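Local atomic coordinates of UL37 (Suid herpesvirus 1, PDB entry 4K70), a protein that is an inner tegument protein, probably helping to control viral trafficking, and binds calcium and sodium ions in its N-terminal half. Residues 343-347 with 348-352; 352-355 with 356-360; 296-300 with 301-305; 208-211 with 212-216; 304-307 with 308-311. One frame throughout, in Å; residues are numbered along the deposited sequence. Where two conformers were deposited one is given.

Contact 1. Residues 343-347 with 348-352; sequences AGFTR and RHCDL
Arg348, in the first turn of helix 347-358, sets its CB against one face of the Arg347 guanidinium, a tentative contact because Arg347 was modelled in two conformers. The Arg347 side chain has its main partner in Glu221 of helix 208-223, which also receives the backbone NH of Arg348. His349 comes next and is held at two points. His349 ND1 donates to Gly344 O at 2.8 Å, meeting the oxygen nearly end-on to the carbonyl, about 20° out of the imidazole plane. Over one face of the same ring lies Thr346 OG1, offset toward the rim and 3.3 Å from His349 CG. With chi1 at 58°, that hydroxyl is tucked between its own backbone N and carbonyl carbon, where it also accepts a weak bond of 3.4 Å from His349 N to Thr346 OG1. Thr346 is thus the N-cap of helix 347-358, and Gly344, with positive phi, closes the preceding helix in a Schellman motif. Cys350 N reaches Thr346 O at 3.0 Å, the first regular helical bond, while Cys350 SG sits at the edge of the Phe345 ring, 5.4 Å from its centroid, and 3.9 Å from Phe345 CB. Asp351 N then bonds Arg347 O at 3.3 Å; Asp351 has been seen as a calcium ligand in a crystal structure of this protein, though no ion sits on it in this chain. The bond to Gly344 O requires a proton on His349 ND1. Through it the ring ties the residue that closes helix 333-342 to the first turn of helix 347-358.

Contact 2. Residues 352-355 with 356-360; sequences LLER and AVLDR
Residues Leu352 to Arg355 meet Ala356 to Asp359 one helical turn further on, a local i to i+4 contact in the last turns of helix 347-358. Glu354 and Leu358 supply its apolar side-chain contact: the Glu354 CG methylene lies 3.7 Å from Leu358 CD1, and the two side chains slant across each other. With chi1 at 175° and the chain extended, the Glu354 carboxylate is carried outward from the helix, where OE2 bonds Tyr409. Backbone bonds of an ordinary alpha-helix run beneath, from Ala356 N to Leu352 O at 3.1 Å and from Leu358 N to Glu354 O at 2.8 Å. One side of this amphipathic helix is buried, Leu353 packing on helix 307-311 and Val357 on helix 366-385. On the more exposed side, Arg355 and Asp359 lie alongside each other and point the same way. The arginine contributes a methylene, Arg355 CG standing 3.9 Å from Asp359 OD2, while the charged atoms Arg355 NE and Asp359 OD2 are 6.2 Å apart. The arginine chain, bent at chi2 and chi3, carries its guanidinium back toward Asp351. Asp359 has been seen as a calcium ligand in a crystal structure of this protein but holds no ion in this chain; Asp359 CG rests 3.1 Å from Arg355 O.

Contact 3. Residues 296-300 with 301-305; sequences ALLDP and GAQAV
Leu298 lays its CD1 methyl over the start of the Gln303 side chain, 4.2 Å from Gln303 CB and 3.8 Å from Gln303 O. The glutamine chain runs from there, extended beyond CG, back across the bend of the loop, with Gln303 CG 3.4 Å from Asp299 O. That bend is a type I beta turn from Asp299 to Ala302, with Pro300 and Gly301 at its corners. Its closing bond, Ala302 N to Asp299 O, measures 2.9 Å, and the donor stands well above the carbonyl plane, 55° out of it. Three waters complete the join. One takes a hydrogen from Gln303 NE2 at 2.8 Å and gives one to Leu298 O, which Lys207 NZ also binds; a second links Asp299 N with Ala302 O; the third donates to Pro300 O at 2.7 Å and accepts from Gln303 N. The ends of the two polar side chains are engaged elsewhere. Asp299 OD2 bonds Thr210 and the backbone NH of Lys207, tying the turn to the start of helix 208-223, whereas Gln303 OE1 is bound by the NH of Asp319. Leu298 likewise packs on Leu209 of that helix. In this turn, leading into the 3-10 segment 303-305, one direct bond is supplemented by water: each bridge pairs an NH donor with a carbonyl acceptor, so polar groups that do not bond each other directly are linked through water.

Contact 4. Residues 208-211 with 212-216; sequences PLTR and ALFAL
Phe214 turns its ring edge to Thr210: the threonine CG2 methyl lies in the ring plane, 3.7 Å from Phe214 CE2. The backbone oxygen of Thr210 approaches the same ring obliquely, Thr210 O lying 3.3 Å from Phe214 CD2. This is an i to i+4 contact along the first turns of the alpha-helix 208-223, which starts at Pro208. The two side chains lie alongside each other, and the Thr210 methyl faces the ring because CG2 is anti to its backbone N, while OG1 is turned elsewhere and bonds Asp299. The other flat group, the guanidinium of Arg211, leaves the helix on another side; its NE bonds Met201 O and its NH1 forms a salt bridge with Glu204. Elsewhere on the helix Leu209 and Leu213 slant across each other, Leu209 CG 4.0 Å from Leu213 CD1. Leu213 continues onto Val265 of helix 260-271, and Ala212 and Ala215 pack on Phe235 of helix 229-240, so neighbouring helices bury much of this turn. Regular backbone bonds hold these side chains in step. Pro208 O, at the head of the helix, accepts from Ala212 N at 2.9 Å, and Phe214 N reaches Thr210 O at 3.0 Å with an N-H...O angle of 170°.

Contact 5. Residues 304-307 with 308-311; sequences AVHV and AAAA
His306 has its CG anti to the backbone N, chi1 179°, with chi2 near 6°, and this swings the imidazole forward over the first helical turn to meet Ala309. The methyl carbon Ala309 CB sits over one ring face, displaced toward the rim, 3.4 Å from the ring centroid and 3.3 Å from His306 CD2: a CH-pi contact made nearly face-on. In the plane of that ring, at its edge, lies a water 2.8 Å from His306 ND1. The same water accepts from Ala308 N, filling a bonding position at the helix start that has no earlier carbonyl in the helix to use. His306 is the N-cap of helix 307-311, which follows the 3-10 segment 303-305, and its backbone takes part as well as its side chain. Its carbonyl oxygen is shared: Ala310 N reaches His306 O at 3.2 Å, in the carbonyl plane, and Ala309 N adds a weak, strongly bent bond to it. One residue on, Val307 O accepts from Ala311 N at 2.9 Å, with the Ala311 CB methyl also resting against that oxygen. Val307 CG1 stands close to the next amide, 3.2 Å from Ala308 N, and the valine packs on Val261 of helix 260-271. Ala310 CB turns back toward the loop, 4.1 Å from Ala304 CA. The far nitrogen of the imidazole, NE2, bonds the carbonyl of Arg289, and Leu213 of helix 208-223 packs against this histidine.

In the fold
All five contacts are local in sequence, and they cluster in space, although contacts 2 and 4 stay about 11 Å apart at their nearest atoms. Contacts 1 and 2 are the start and end of helix 347-358 and share Leu352; contacts 3 and 5 share Ala304 and Val305 along the loop entering helix 307-311. Contacts 1, 4 and 5 are mostly buried, contacts 2 and 3 only partly. Histidines serve both caps, bonding a carbonyl directly in contact 1 but reaching an amide through water in contact 5. Contact 4 relies on hydrocarbon over regular helix, contact 3 on bridging water. Phe345 of contact 1 packs on the shared Ala304, and Val305 on Phe214 of contact 4.

Contact 1. Residues 343-347 with 348-352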
loop_
_atom_site.group_PDB
_atom_site.type_symbol
_atom_site.label_atom_id
_atom_site.label_comp_id
_atom_site.label_asym_id
_atom_site.label_seq_id
_atom_site.Cartn_x
_atom_site.Cartn_y
_atom_site.Cartn_z
ATOM N N ALA A 343 -0.258 6.548 -21.565
ATOM C CA ALA A 343 -0.538 7.788 -22.293
ATOM C C ALA A 343 0.490 8.876 -21.989
ATOM O O ALA A 343 0.393 9.991 -22.509
ATOM C CB ALA A 343 -1.939 8.290 -21.986
ATOM N N GLY A 344 1.467 8.555 -21.147
ATOM C CA GLY A 344 2.510 9.514 -20.816
ATOM C C GLY A 344 2.197 10.384 -19.611
ATOM O O GLY A 344 2.940 11.311 -19.305
ATOM N N PHE A 345 1.106 10.080 -18.916
ATOM C CA PHE A 345 0.776 10.770 -17.677
ATOM C C PHE A 345 1.473 10.106 -16.487
ATOM O O PHE A 345 0.843 9.513 -15.620
ATOM C CB PHE A 345 -0.730 10.814 -17.469
ATOM C CG PHE A 345 -1.427 11.878 -18.302
ATOM C CD1 PHE A 345 -1.736 11.645 -19.633
ATOM C CD2 PHE A 345 -1.746 13.115 -17.751
ATOM C CE1 PHE A 345 -2.385 12.625 -20.404
ATOM C CE2 PHE A 345 -2.381 14.096 -18.504
ATOM C CZ PHE A 345 -2.704 13.852 -19.835
ATOM N N THR A 346 2.792 10.205 -16.475
ATOM C CA THR A 346 3.599 9.756 -15.354
ATOM C C THR A 346 3.359 10.701 -14.175
ATOM O O THR A 346 2.665 11.711 -14.317
ATOM C CB THR A 346 5.065 9.804 -15.727
ATOM O OG1 THR A 346 5.384 11.145 -16.098
ATOM C CG2 THR A 346 5.334 8.904 -16.915
ATOM N N ARG A 347 3.923 10.373 -13.017
ATOM C CA ARG A 347 3.737 11.182 -11.811
ATOM C C ARG A 347 4.102 12.639 -12.044
ATOM O O ARG A 347 3.344 13.541 -11.707
ATOM C CB ARG A 347 4.581 10.651 -10.643
ATOM C CG ARG A 347 4.339 11.422 -9.349
ATOM C CD ARG A 347 5.525 11.369 -8.383
ATOM N NE ARG A 347 6.740 11.986 -8.915
ATOM C CZ ARG A 347 6.992 13.296 -8.911
ATOM N NH1 ARG A 347 6.104 14.155 -8.420
ATOM N NH2 ARG A 347 8.135 13.748 -9.411
ATOM N N ARG A 348 5.282 12.857 -12.608
ATOM C CA ARG A 348 5.773 14.213 -12.835
ATOM C C ARG A 348 4.948 14.948 -13.895
ATOM O O ARG A 348 4.701 16.144 -13.775
ATOM C CB ARG A 348 7.256 14.175 -13.217
ATOM C CG ARG A 348 7.839 15.498 -13.628
ATOM C CD ARG A 348 7.769 16.511 -12.504
ATOM N NE ARG A 348 8.639 17.655 -12.771
ATOM C CZ ARG A 348 8.528 18.834 -12.166
ATOM N NH1 ARG A 348 7.577 19.025 -11.257
ATOM N NH2 ARG A 348 9.358 19.824 -12.473
ATOM N N HIS A 349 4.509 14.242 -14.926
ATOM C CA HIS A 349 3.731 14.898 -15.997
ATOM C C HIS A 349 2.350 15.320 -15.538
ATOM O O HIS A 349 1.813 16.347 -15.992
ATOM C CB HIS A 349 3.648 14.018 -17.248
ATOM C CG HIS A 349 4.958 13.869 -17.950
ATOM N ND1 HIS A 349 5.103 13.147 -19.110
ATOM C CD2 HIS A 349 6.187 14.356 -17.649
ATOM C CE1 HIS A 349 6.367 13.206 -19.507
ATOM N NE2 HIS A 349 7.043 13.924 -18.632
ATOM N N CYS A 350 1.755 14.519 -14.664
ATOM C CA CYS A 350 0.493 14.897 -14.049
ATOM C C CYS A 350 0.669 16.199 -13.276
ATOM O O CYS A 350 -0.122 17.116 -13.408
ATOM C CB CYS A 350 -0.006 13.802 -13.104
ATOM S SG CYS A 350 -0.670 12.327 -13.928
ATOM N N ASP A 351 1.697 16.253 -12.439
ATOM C CA ASP A 351 1.989 17.450 -11.671
ATOM C C ASP A 351 2.123 18.683 -12.575
ATOM O O ASP A 351 1.563 19.744 -12.296
ATOM C CB ASP A 351 3.271 17.234 -10.857
ATOM C CG ASP A 351 3.672 18.455 -10.077
ATOM O OD1 ASP A 351 3.019 18.738 -9.045
ATOM O OD2 ASP A 351 4.649 19.125 -10.487
ATOM N N LEU A 352 2.853 18.536 -13.672
ATOM C CA LEU A 352 3.076 19.654 -14.583
ATOM C C LEU A 352 1.814 20.047 -15.363
ATOM O O LEU A 352 1.552 21.221 -15.552
ATOM C CB LEU A 352 4.220 19.335 -15.550
ATOM C CG LEU A 352 5.633 19.229 -14.964
ATOM C CD1 LEU A 352 6.571 18.723 -16.046
ATOM C CD2 LEU A 352 6.107 20.592 -14.422
#

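Contact 2. Residues 352-355 with 356-360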
loop_
_atom_site.group_PDB
_atom_site.type_symbol
_atom_site.label_atom_id
_atom_site.label_comp_id
_atom_site.label_asym_id
_atom_site.label_seq_id
_atom_site.Cartn_x
_atom_site.Cartn_y
_atom_site.Cartn_z
ATOM N N LEU A 352 2.853 18.536 -13.672
ATOM C CA LEU A 352 3.076 19.654 -14.583
ATOM C C LEU A 352 1.814 20.047 -15.363
ATOM O O LEU A 352 1.552 21.221 -15.552
ATOM C CB LEU A 352 4.220 19.335 -15.550
ATOM C CG LEU A 352 5.633 19.229 -14.964
ATOM C CD1 LEU A 352 6.571 18.723 -16.046
ATOM C CD2 LEU A 352 6.107 20.592 -14.422
ATOM N N LEU A 353 1.038 19.068 -15.816
ATOM C CA LEU A 353 -0.133 19.367 -16.644
ATOM C C LEU A 353 -1.299 19.894 -15.806
ATOM O O LEU A 353 -2.056 20.740 -16.259
ATOM C CB LEU A 353 -0.523 18.144 -17.461
ATOM C CG LEU A 353 0.526 17.830 -18.531
ATOM C CD1 LEU A 353 0.189 16.525 -19.220
ATOM C CD2 LEU A 353 0.609 18.983 -19.549
ATOM N N GLU A 354 -1.429 19.410 -14.574
ATOM C CA GLU A 354 -2.390 19.977 -13.627
ATOM C C GLU A 354 -2.149 21.475 -13.434
ATOM O O GLU A 354 -3.052 22.296 -13.624
ATOM C CB GLU A 354 -2.289 19.262 -12.279
ATOM C CG GLU A 354 -3.156 19.859 -11.187
ATOM C CD GLU A 354 -3.137 19.044 -9.897
ATOM O OE1 GLU A 354 -2.925 17.806 -9.956
ATOM O OE2 GLU A 354 -3.346 19.644 -8.818
ATOM N N ARG A 355 -0.927 21.829 -13.055
ATOM C CA ARG A 355 -0.537 23.238 -12.930
ATOM C C ARG A 355 -0.855 24.049 -14.196
ATOM O O ARG A 355 -1.488 25.102 -14.131
ATOM C CB ARG A 355 0.953 23.308 -12.593
ATOM C CG ARG A 355 1.430 24.642 -12.044
ATOM C CD ARG A 355 2.467 24.417 -10.932
ATOM N NE ARG A 355 3.371 23.297 -11.214
ATOM C CZ ARG A 355 3.575 22.255 -10.406
ATOM N NH1 ARG A 355 2.951 22.157 -9.232
ATOM N NH2 ARG A 355 4.417 21.298 -10.772
ATOM N N ALA A 356 -0.442 23.541 -15.352
ATOM C CA ALA A 356 -0.606 24.268 -16.605
ATOM C C ALA A 356 -2.072 24.508 -16.960
ATOM O O ALA A 356 -2.447 25.592 -17.406
ATOM C CB ALA A 356 0.083 23.524 -17.730
ATOM N N VAL A 357 -2.908 23.487 -16.791
ATOM C CA VAL A 357 -4.310 23.625 -17.143
ATOM C C VAL A 357 -5.063 24.447 -16.104
ATOM O O VAL A 357 -5.841 25.325 -16.460
ATOM C CB VAL A 357 -5.004 22.244 -17.295
ATOM C CG1 VAL A 357 -6.503 22.427 -17.376
ATOM C CG2 VAL A 357 -4.480 21.527 -18.519
ATOM N N LEU A 358 -4.841 24.165 -14.817
ATOM C CA LEU A 358 -5.598 24.868 -13.782
ATOM C C LEU A 358 -5.239 26.362 -13.742
ATOM O O LEU A 358 -6.037 27.195 -13.310
ATOM C CB LEU A 358 -5.404 24.229 -12.403
ATOM C CG LEU A 358 -6.090 22.870 -12.217
ATOM C CD1 LEU A 358 -5.908 22.347 -10.780
ATOM C CD2 LEU A 358 -7.551 22.968 -12.591
ATOM N N ASP A 359 -4.042 26.696 -14.206
ATOM C CA ASP A 359 -3.653 28.098 -14.276
ATOM C C ASP A 359 -4.497 28.862 -15.303
ATOM O O ASP A 359 -4.415 30.075 -15.386
ATOM C CB ASP A 359 -2.157 28.252 -14.578
ATOM C CG ASP A 359 -1.281 28.137 -13.321
ATOM O OD1 ASP A 359 -1.817 28.238 -12.187
ATOM O OD2 ASP A 359 -0.048 27.956 -13.470
ATOM N N ARG A 360 -5.313 28.155 -16.082
ATOM C CA ARG A 360 -6.142 28.815 -17.090
ATOM C C ARG A 360 -7.605 28.850 -16.722
ATOM O O ARG A 360 -8.399 29.502 -17.400
ATOM C CB ARG A 360 -5.965 28.164 -18.453
ATOM C CG ARG A 360 -4.598 28.396 -18.991
ATOM C CD ARG A 360 -4.377 27.745 -20.330
ATOM N NE ARG A 360 -3.002 28.008 -20.744
ATOM C CZ ARG A 360 -2.662 28.882 -21.682
ATOM N NH1 ARG A 360 -3.609 29.548 -22.338
ATOM N NH2 ARG A 360 -1.376 29.068 -21.975
#

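Contact 3. Residues 296-300 with 301-305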
loop_
_atom_site.group_PDB
_atom_site.type_symbol
_atom_site.label_atom_id
_atom_site.label_comp_id
_atom_site.label_asym_id
_atom_site.label_seq_id
_atom_site.Cartn_x
_atom_site.Cartn_y
_atom_site.Cartn_z
ATOM N N ALA A 296 1.833 15.330 -35.051
ATOM C CA ALA A 296 2.015 14.307 -36.073
ATOM C C ALA A 296 3.327 13.543 -35.904
ATOM O O ALA A 296 3.496 12.460 -36.462
ATOM C CB ALA A 296 1.939 14.932 -37.462
ATOM N N LEU A 297 4.258 14.105 -35.138
ATOM C CA LEU A 297 5.539 13.442 -34.887
ATOM C C LEU A 297 5.511 12.611 -33.605
ATOM O O LEU A 297 6.540 12.078 -33.176
ATOM C CB LEU A 297 6.677 14.468 -34.805
ATOM C CG LEU A 297 7.261 14.999 -36.118
ATOM C CD1 LEU A 297 6.290 14.781 -37.250
ATOM C CD2 LEU A 297 7.616 16.479 -35.996
ATOM N N LEU A 298 4.332 12.514 -32.995
ATOM C CA LEU A 298 4.164 11.775 -31.747
ATOM C C LEU A 298 3.172 10.634 -31.943
ATOM O O LEU A 298 2.521 10.538 -32.978
ATOM C CB LEU A 298 3.672 12.709 -30.635
ATOM C CG LEU A 298 4.605 13.857 -30.221
ATOM C CD1 LEU A 298 3.913 14.768 -29.214
ATOM C CD2 LEU A 298 5.934 13.346 -29.660
ATOM N N ASP A 299 3.060 9.762 -30.953
ATOM C CA ASP A 299 2.060 8.708 -31.022
ATOM C C ASP A 299 0.712 9.182 -30.479
ATOM O O ASP A 299 0.645 9.832 -29.434
ATOM C CB ASP A 299 2.555 7.438 -30.331
ATOM C CG ASP A 299 3.629 6.736 -31.135
ATOM O OD1 ASP A 299 3.263 6.003 -32.079
ATOM O OD2 ASP A 299 4.831 6.927 -30.838
ATOM N N PRO A 300 -0.367 8.867 -31.205
ATOM C CA PRO A 300 -1.673 9.479 -30.938
ATOM C C PRO A 300 -2.166 9.206 -29.520
ATOM O O PRO A 300 -2.830 10.062 -28.929
ATOM C CB PRO A 300 -2.598 8.818 -31.973
ATOM C CG PRO A 300 -1.683 8.235 -33.011
ATOM C CD PRO A 300 -0.423 7.869 -32.287
ATOM N N GLY A 301 -1.829 8.037 -28.979
ATOM C CA GLY A 301 -2.249 7.668 -27.640
ATOM C C GLY A 301 -1.325 8.144 -26.525
ATOM O O GLY A 301 -1.688 8.048 -25.360
ATOM N N ALA A 302 -0.155 8.674 -26.872
ATOM C CA ALA A 302 0.825 9.069 -25.862
ATOM C C ALA A 302 1.482 10.431 -26.101
ATOM O O ALA A 302 2.679 10.572 -25.868
ATOM C CB ALA A 302 1.908 8.006 -25.739
ATOM N N GLN A 303 0.714 11.423 -26.546
ATOM C CA GLN A 303 1.282 12.735 -26.862
ATOM C C GLN A 303 1.796 13.444 -25.614
ATOM O O GLN A 303 2.772 14.189 -25.676
ATOM C CB GLN A 303 0.257 13.613 -27.586
ATOM C CG GLN A 303 -0.146 13.082 -28.965
ATOM C CD GLN A 303 -1.372 13.773 -29.560
ATOM O OE1 GLN A 303 -2.092 14.494 -28.875
ATOM N NE2 GLN A 303 -1.616 13.536 -30.844
ATOM N N ALA A 304 1.140 13.193 -24.480
ATOM C CA ALA A 304 1.476 13.859 -23.232
ATOM C C ALA A 304 2.879 13.521 -22.737
ATOM O O ALA A 304 3.406 14.219 -21.860
ATOM C CB ALA A 304 0.447 13.554 -22.161
ATOM N N VAL A 305 3.487 12.463 -23.277
ATOM C CA VAL A 305 4.855 12.124 -22.883
ATOM C C VAL A 305 5.833 13.216 -23.348
ATOM O O VAL A 305 6.937 13.338 -22.816
ATOM C CB VAL A 305 5.310 10.738 -23.399
ATOM C CG1 VAL A 305 5.833 10.842 -24.817
ATOM C CG2 VAL A 305 6.388 10.167 -22.483
HETATM O O HOH W 1 -0.020 12.025 -32.622
HETATM O O HOH W 2 4.155 10.255 -28.206
HETATM O O HOH W 3 -2.477 11.312 -26.608
#

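Contact 4. Residues 208-211 with 212-216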
loop_
_atom_site.group_PDB
_atom_site.type_symbol
_atom_site.label_atom_id
_atom_site.label_comp_id
_atom_site.label_asym_id
_atom_site.label_seq_id
_atom_site.Cartn_x
_atom_site.Cartn_y
_atom_site.Cartn_z
ATOM N N PRO A 208 10.426 6.567 -32.364
ATOM C CA PRO A 208 11.678 6.786 -31.633
ATOM C C PRO A 208 11.560 7.917 -30.604
ATOM O O PRO A 208 12.002 7.739 -29.467
ATOM C CB PRO A 208 12.665 7.165 -32.738
ATOM C CG PRO A 208 12.108 6.558 -33.981
ATOM C CD PRO A 208 10.622 6.555 -33.828
ATOM N N LEU A 209 10.968 9.051 -30.984
ATOM C CA LEU A 209 10.841 10.180 -30.060
ATOM C C LEU A 209 10.048 9.806 -28.808
ATOM O O LEU A 209 10.432 10.148 -27.698
ATOM C CB LEU A 209 10.185 11.385 -30.744
ATOM C CG LEU A 209 9.972 12.607 -29.841
ATOM C CD1 LEU A 209 11.308 13.086 -29.291
ATOM C CD2 LEU A 209 9.265 13.718 -30.590
ATOM N N THR A 210 8.927 9.118 -28.998
ATOM C CA THR A 210 8.090 8.694 -27.884
ATOM C C THR A 210 8.901 7.809 -26.922
ATOM O O THR A 210 8.867 7.992 -25.702
ATOM C CB THR A 210 6.854 7.921 -28.394
ATOM O OG1 THR A 210 6.074 8.767 -29.264
ATOM C CG2 THR A 210 5.991 7.456 -27.242
ATOM N N ARG A 211 9.630 6.855 -27.489
ATOM C CA ARG A 211 10.397 5.898 -26.705
ATOM C C ARG A 211 11.507 6.585 -25.952
ATOM O O ARG A 211 11.762 6.256 -24.795
ATOM C CB ARG A 211 10.956 4.794 -27.606
ATOM C CG ARG A 211 9.861 3.914 -28.190
ATOM C CD ARG A 211 10.411 2.933 -29.206
ATOM N NE ARG A 211 11.227 1.905 -28.572
ATOM C CZ ARG A 211 11.844 0.933 -29.236
ATOM N NH1 ARG A 211 11.738 0.856 -30.558
ATOM N NH2 ARG A 211 12.557 0.036 -28.579
ATOM N N ALA A 212 12.155 7.554 -26.600
ATOM C CA ALA A 212 13.196 8.347 -25.947
ATOM C C ALA A 212 12.665 9.139 -24.743
ATOM O O ALA A 212 13.324 9.219 -23.705
ATOM C CB ALA A 212 13.863 9.284 -26.952
ATOM N N LEU A 213 11.478 9.720 -24.881
ATOM C CA LEU A 213 10.909 10.548 -23.816
ATOM C C LEU A 213 10.518 9.671 -22.623
ATOM O O LEU A 213 10.773 10.028 -21.479
ATOM C CB LEU A 213 9.713 11.366 -24.333
ATOM C CG LEU A 213 10.090 12.492 -25.302
ATOM C CD1 LEU A 213 8.864 13.163 -26.003
ATOM C CD2 LEU A 213 10.948 13.531 -24.571
ATOM N N PHE A 214 9.925 8.510 -22.902
ATOM C CA PHE A 214 9.616 7.548 -21.856
ATOM C C PHE A 214 10.864 7.153 -21.062
ATOM O O PHE A 214 10.817 7.074 -19.841
ATOM C CB PHE A 214 8.915 6.302 -22.417
ATOM C CG PHE A 214 7.416 6.414 -22.439
ATOM C CD1 PHE A 214 6.690 6.383 -21.255
ATOM C CD2 PHE A 214 6.734 6.558 -23.640
ATOM C CE1 PHE A 214 5.304 6.498 -21.270
ATOM C CE2 PHE A 214 5.348 6.658 -23.665
ATOM C CZ PHE A 214 4.634 6.633 -22.475
ATOM N N ALA A 215 11.972 6.916 -21.758
ATOM C CA ALA A 215 13.239 6.586 -21.094
ATOM C C ALA A 215 13.637 7.678 -20.115
ATOM O O ALA A 215 14.100 7.388 -19.009
ATOM C CB ALA A 215 14.349 6.366 -22.114
ATOM N N LEU A 216 13.447 8.932 -20.520
ATOM C CA LEU A 216 13.750 10.054 -19.645
ATOM C C LEU A 216 12.850 10.078 -18.426
ATOM O O LEU A 216 13.319 10.344 -17.321
ATOM C CB LEU A 216 13.673 11.385 -20.390
ATOM C CG LEU A 216 14.737 11.551 -21.476
ATOM C CD1 LEU A 216 14.684 12.962 -22.091
ATOM C CD2 LEU A 216 16.109 11.252 -20.893
#

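Contact 5. Residues 304-307 with 308-311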
loop_
_atom_site.group_PDB
_atom_site.type_symbol
_atom_site.label_atom_id
_atom_site.label_comp_id
_atom_site.label_asym_id
_atom_site.label_seq_id
_atom_site.Cartn_x
_atom_site.Cartn_y
_atom_site.Cartn_z
ATOM N N ALA A 304 1.140 13.193 -24.480
ATOM C CA ALA A 304 1.476 13.859 -23.232
ATOM C C ALA A 304 2.879 13.521 -22.737
ATOM O O ALA A 304 3.406 14.219 -21.860
ATOM C CB ALA A 304 0.447 13.554 -22.161
ATOM N N VAL A 305 3.487 12.463 -23.277
ATOM C CA VAL A 305 4.855 12.124 -22.883
ATOM C C VAL A 305 5.833 13.216 -23.348
ATOM O O VAL A 305 6.937 13.338 -22.816
ATOM C CB VAL A 305 5.310 10.738 -23.399
ATOM C CG1 VAL A 305 5.833 10.842 -24.817
ATOM C CG2 VAL A 305 6.388 10.167 -22.483
ATOM N N HIS A 306 5.421 13.999 -24.347
ATOM C CA HIS A 306 6.136 15.221 -24.717
ATOM C C HIS A 306 5.460 16.316 -23.899
ATOM O O HIS A 306 4.591 17.026 -24.385
ATOM C CB HIS A 306 5.984 15.464 -26.222
ATOM C CG HIS A 306 6.650 16.713 -26.721
ATOM N ND1 HIS A 306 7.438 17.507 -25.928
ATOM C CD2 HIS A 306 6.635 17.293 -27.948
ATOM C CE1 HIS A 306 7.885 18.533 -26.639
ATOM N NE2 HIS A 306 7.417 18.423 -27.865
ATOM N N VAL A 307 5.820 16.410 -22.623
ATOM C CA VAL A 307 5.027 17.200 -21.683
ATOM C C VAL A 307 5.143 18.710 -21.951
ATOM O O VAL A 307 4.204 19.466 -21.697
ATOM C CB VAL A 307 5.375 16.841 -20.217
ATOM C CG1 VAL A 307 6.719 17.451 -19.810
ATOM C CG2 VAL A 307 4.246 17.263 -19.263
ATOM N N ALA A 308 6.276 19.145 -22.490
ATOM C CA ALA A 308 6.439 20.555 -22.822
ATOM C C ALA A 308 5.429 20.993 -23.891
ATOM O O ALA A 308 4.865 22.080 -23.804
ATOM C CB ALA A 308 7.871 20.854 -23.262
ATOM N N ALA A 309 5.189 20.145 -24.888
ATOM C CA ALA A 309 4.181 20.442 -25.902
ATOM C C ALA A 309 2.778 20.447 -25.303
ATOM O O ALA A 309 1.970 21.334 -25.577
ATOM C CB ALA A 309 4.256 19.436 -27.046
ATOM N N ALA A 310 2.492 19.441 -24.490
ATOM C CA ALA A 310 1.170 19.282 -23.909
ATOM C C ALA A 310 0.853 20.449 -22.985
ATOM O O ALA A 310 -0.303 20.852 -22.865
ATOM C CB ALA A 310 1.074 17.951 -23.164
ATOM N N ALA A 311 1.887 21.005 -22.362
ATOM C CA ALA A 311 1.725 22.153 -21.469
ATOM C C ALA A 311 1.691 23.521 -22.195
ATOM O O ALA A 311 1.320 24.520 -21.605
ATOM C CB ALA A 311 2.820 22.150 -20.385
HETATM O O HOH W 4 8.847 17.647 -23.461
#